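Local coordinates for protein enolase-phosphatase E1 (Saccharomyces cerevisiae, PDB 2G80) that probably enolises a methylthio-diketopentyl phosphate and then dephosphorylates it to an acireductone in the methionine salvage pathway, using one magnesium ion, at residues A[36-41]-A[140-145]. Numbering follows the deposited sequence.
With MG (magnesium ion), chain E.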
loop_
_atom_site.group_PDB
_atom_site.type_symbol
_atom_site.label_atom_id
_atom_site.label_comp_id
_atom_site.label_asym_id
_atom_site.label_seq_id
_atom_site.Cartn_x
_atom_site.Cartn_y
_atom_site.Cartn_z
ATOM N N LEU A 36 -8.932 -2.806 5.245
ATOM C CA LEU A 36 -7.606 -2.637 5.852
ATOM C C LEU A 36 -6.766 -1.600 5.162
ATOM O O LEU A 36 -6.646 -1.605 3.943
ATOM C CB LEU A 36 -6.838 -3.956 5.820
ATOM C CG LEU A 36 -7.490 -5.192 6.445
ATOM C CD1 LEU A 36 -6.555 -6.404 6.236
ATOM C CD2 LEU A 36 -7.752 -4.995 7.894
ATOM N N ASP A 37 -6.208 -0.701 5.964
ATOM C CA ASP A 37 -5.133 0.177 5.542
ATOM C C ASP A 37 -3.873 -0.729 5.399
ATOM O O ASP A 37 -3.837 -1.828 6.001
ATOM C CB ASP A 37 -4.888 1.234 6.610
ATOM C CG ASP A 37 -3.687 2.113 6.304
ATOM O OD1 ASP A 37 -3.522 2.520 5.121
ATOM O OD2 ASP A 37 -2.914 2.366 7.246
ATOM N N ILE A 38 -2.875 -0.293 4.609
ATOM C CA ILE A 38 -1.612 -1.045 4.458
ATOM C C ILE A 38 -0.532 -0.610 5.447
ATOM O O ILE A 38 -0.202 -1.352 6.372
ATOM C CB ILE A 38 -1.029 -1.014 3.000
ATOM C CG1 ILE A 38 -2.016 -1.709 2.051
ATOM C CG2 ILE A 38 0.366 -1.765 2.942
ATOM C CD1 ILE A 38 -1.681 -1.669 0.593
ATOM N N GLU A 39 -0.015 0.603 5.239
ATOM C CA GLU A 39 1.199 1.094 5.911
ATOM C C GLU A 39 0.941 1.419 7.358
ATOM O O GLU A 39 0.069 2.195 7.644
ATOM C CB GLU A 39 1.799 2.300 5.156
ATOM C CG GLU A 39 2.046 2.064 3.621
ATOM C CD GLU A 39 0.861 2.440 2.652
ATOM O OE1 GLU A 39 -0.354 2.412 3.032
ATOM O OE2 GLU A 39 1.178 2.763 1.478
ATOM N N GLY A 40 1.692 0.823 8.278
ATOM C CA GLY A 40 1.447 0.998 9.732
ATOM C C GLY A 40 0.287 0.158 10.268
ATOM O O GLY A 40 -0.020 0.192 11.465
ATOM N N THR A 41 -0.352 -0.632 9.391
ATOM C CA THR A 41 -1.500 -1.462 9.753
ATOM C C THR A 41 -1.194 -2.954 9.499
ATOM O O THR A 41 -1.240 -3.726 10.421
ATOM C CB THR A 41 -2.740 -0.956 9.002
ATOM O OG1 THR A 41 -2.947 0.412 9.361
ATOM C CG2 THR A 41 -3.975 -1.754 9.379
ATOM N N VAL A 140 -12.338 -9.491 2.807
ATOM C CA VAL A 140 -11.228 -8.580 3.091
ATOM C C VAL A 140 -10.926 -7.717 1.868
ATOM O O VAL A 140 -10.583 -8.250 0.828
ATOM C CB VAL A 140 -9.947 -9.352 3.467
ATOM C CG1 VAL A 140 -8.717 -8.384 3.629
ATOM C CG2 VAL A 140 -10.186 -10.177 4.742
ATOM N N PHE A 141 -11.002 -6.399 2.064
ATOM C CA PHE A 141 -10.700 -5.376 1.088
ATOM C C PHE A 141 -9.580 -4.471 1.603
ATOM O O PHE A 141 -9.483 -4.196 2.801
ATOM C CB PHE A 141 -11.954 -4.543 0.778
ATOM C CG PHE A 141 -13.044 -5.336 0.129
ATOM C CD1 PHE A 141 -13.170 -5.354 -1.241
ATOM C CD2 PHE A 141 -13.906 -6.119 0.894
ATOM C CE1 PHE A 141 -14.156 -6.088 -1.856
ATOM C CE2 PHE A 141 -14.915 -6.873 0.292
ATOM C CZ PHE A 141 -15.046 -6.861 -1.077
ATOM N N ILE A 142 -8.737 -4.020 0.685
ATOM C CA ILE A 142 -7.611 -3.132 0.994
ATOM C C ILE A 142 -7.947 -1.722 0.486
ATOM O O ILE A 142 -8.593 -1.592 -0.557
ATOM C CB ILE A 142 -6.297 -3.656 0.340
ATOM C CG1 ILE A 142 -6.037 -5.140 0.687
ATOM C CG2 ILE A 142 -5.084 -2.823 0.772
ATOM C CD1 ILE A 142 -5.812 -5.462 2.157
ATOM N N TYR A 143 -7.592 -0.696 1.282
ATOM C CA TYR A 143 -7.689 0.721 0.888
ATOM C C TYR A 143 -6.366 1.400 1.235
ATOM O O TYR A 143 -6.010 1.469 2.413
ATOM C CB TYR A 143 -8.850 1.432 1.585
ATOM C CG TYR A 143 -9.131 2.892 1.197
ATOM C CD1 TYR A 143 -8.905 3.382 -0.111
ATOM C CD2 TYR A 143 -9.777 3.744 2.098
ATOM C CE1 TYR A 143 -9.226 4.711 -0.469
ATOM C CE2 TYR A 143 -10.130 5.053 1.737
ATOM C CZ TYR A 143 -9.855 5.530 0.466
ATOM O OH TYR A 143 -10.183 6.816 0.165
ATOM N N SER A 144 -5.660 1.909 0.221
ATOM C CA SER A 144 -4.337 2.535 0.412
ATOM C C SER A 144 -4.077 3.726 -0.524
ATOM O O SER A 144 -4.775 3.891 -1.491
ATOM C CB SER A 144 -3.252 1.457 0.195
ATOM O OG SER A 144 -1.959 1.934 0.540
ATOM N N SER A 145 -3.063 4.542 -0.217
ATOM C CA SER A 145 -2.621 5.651 -1.117
ATOM C C SER A 145 -1.934 5.089 -2.373
ATOM O O SER A 145 -1.985 5.705 -3.444
ATOM C CB SER A 145 -1.683 6.634 -0.400
ATOM O OG SER A 145 -0.515 5.982 0.092
HETATM MG MG MG E . -1.329 3.817 7.477
HETATM O O HOH W 1 -1.193 3.972 5.499
HETATM O O HOH W 2 -2.559 4.794 2.858
HETATM O O HOH W 3 -2.888 5.174 7.297
HETATM O O HOH W 4 0.081 5.129 7.870
#
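Leu-36 and Ile-142 pair in register on neighbouring parallel strands of the HAD-type Rossmann-like sheet, whose C-terminal ends form the magnesium site. The backbone rung runs from Leu-36 N to Phe-141 O (2.9 Å) and from Tyr-143 N back to Leu-36 O (3.0 Å). On the face carrying both side chains, Leu-36 CD1 leans obliquely on Val-140 CG1, while Ile-142 CD1 reaches Leu-36 CB. Past the strand end, Ile-38 lies at about a right angle across Ile-142, its CG1 3.5 Å from Ile-142 CG2, and its CD1 rests on Ser-144 CB; Gln-151 of helix 148-156 touches all three residues.

Glu-39 bends at chi2 (91°), turning its carboxylate back toward Ser-144 and Ser-145, predicted to bind substrate. There Ser-144 OG donates to the syn side of Glu-39 OE1 at 3.0 Å, 25° out of the carboxylate plane. A water accepting from Ser-145 N lies 3.3 Å from the same Glu-39 OE1. Were Glu-39 an alanine, Ser-144 OG would probably lose its carboxylate acceptor, and the waters at Glu-39 OE1 that anchor.

Asp-37 divides its carboxylate: OD1 forms a salt bridge with Lys-187, and OD2 binds magnesium alongside Glu-39 O, Asp-212 and three waters. One of those waters lies within hydrogen-bonding distance of both Asp-37 OD1 and Glu-39 OE1, and can donate to either. Thr-41 OG1 steadies the metal-bound oxygen, meeting Asp-37 OD2 from its anti side at 2.9 Å, 24° out of plane.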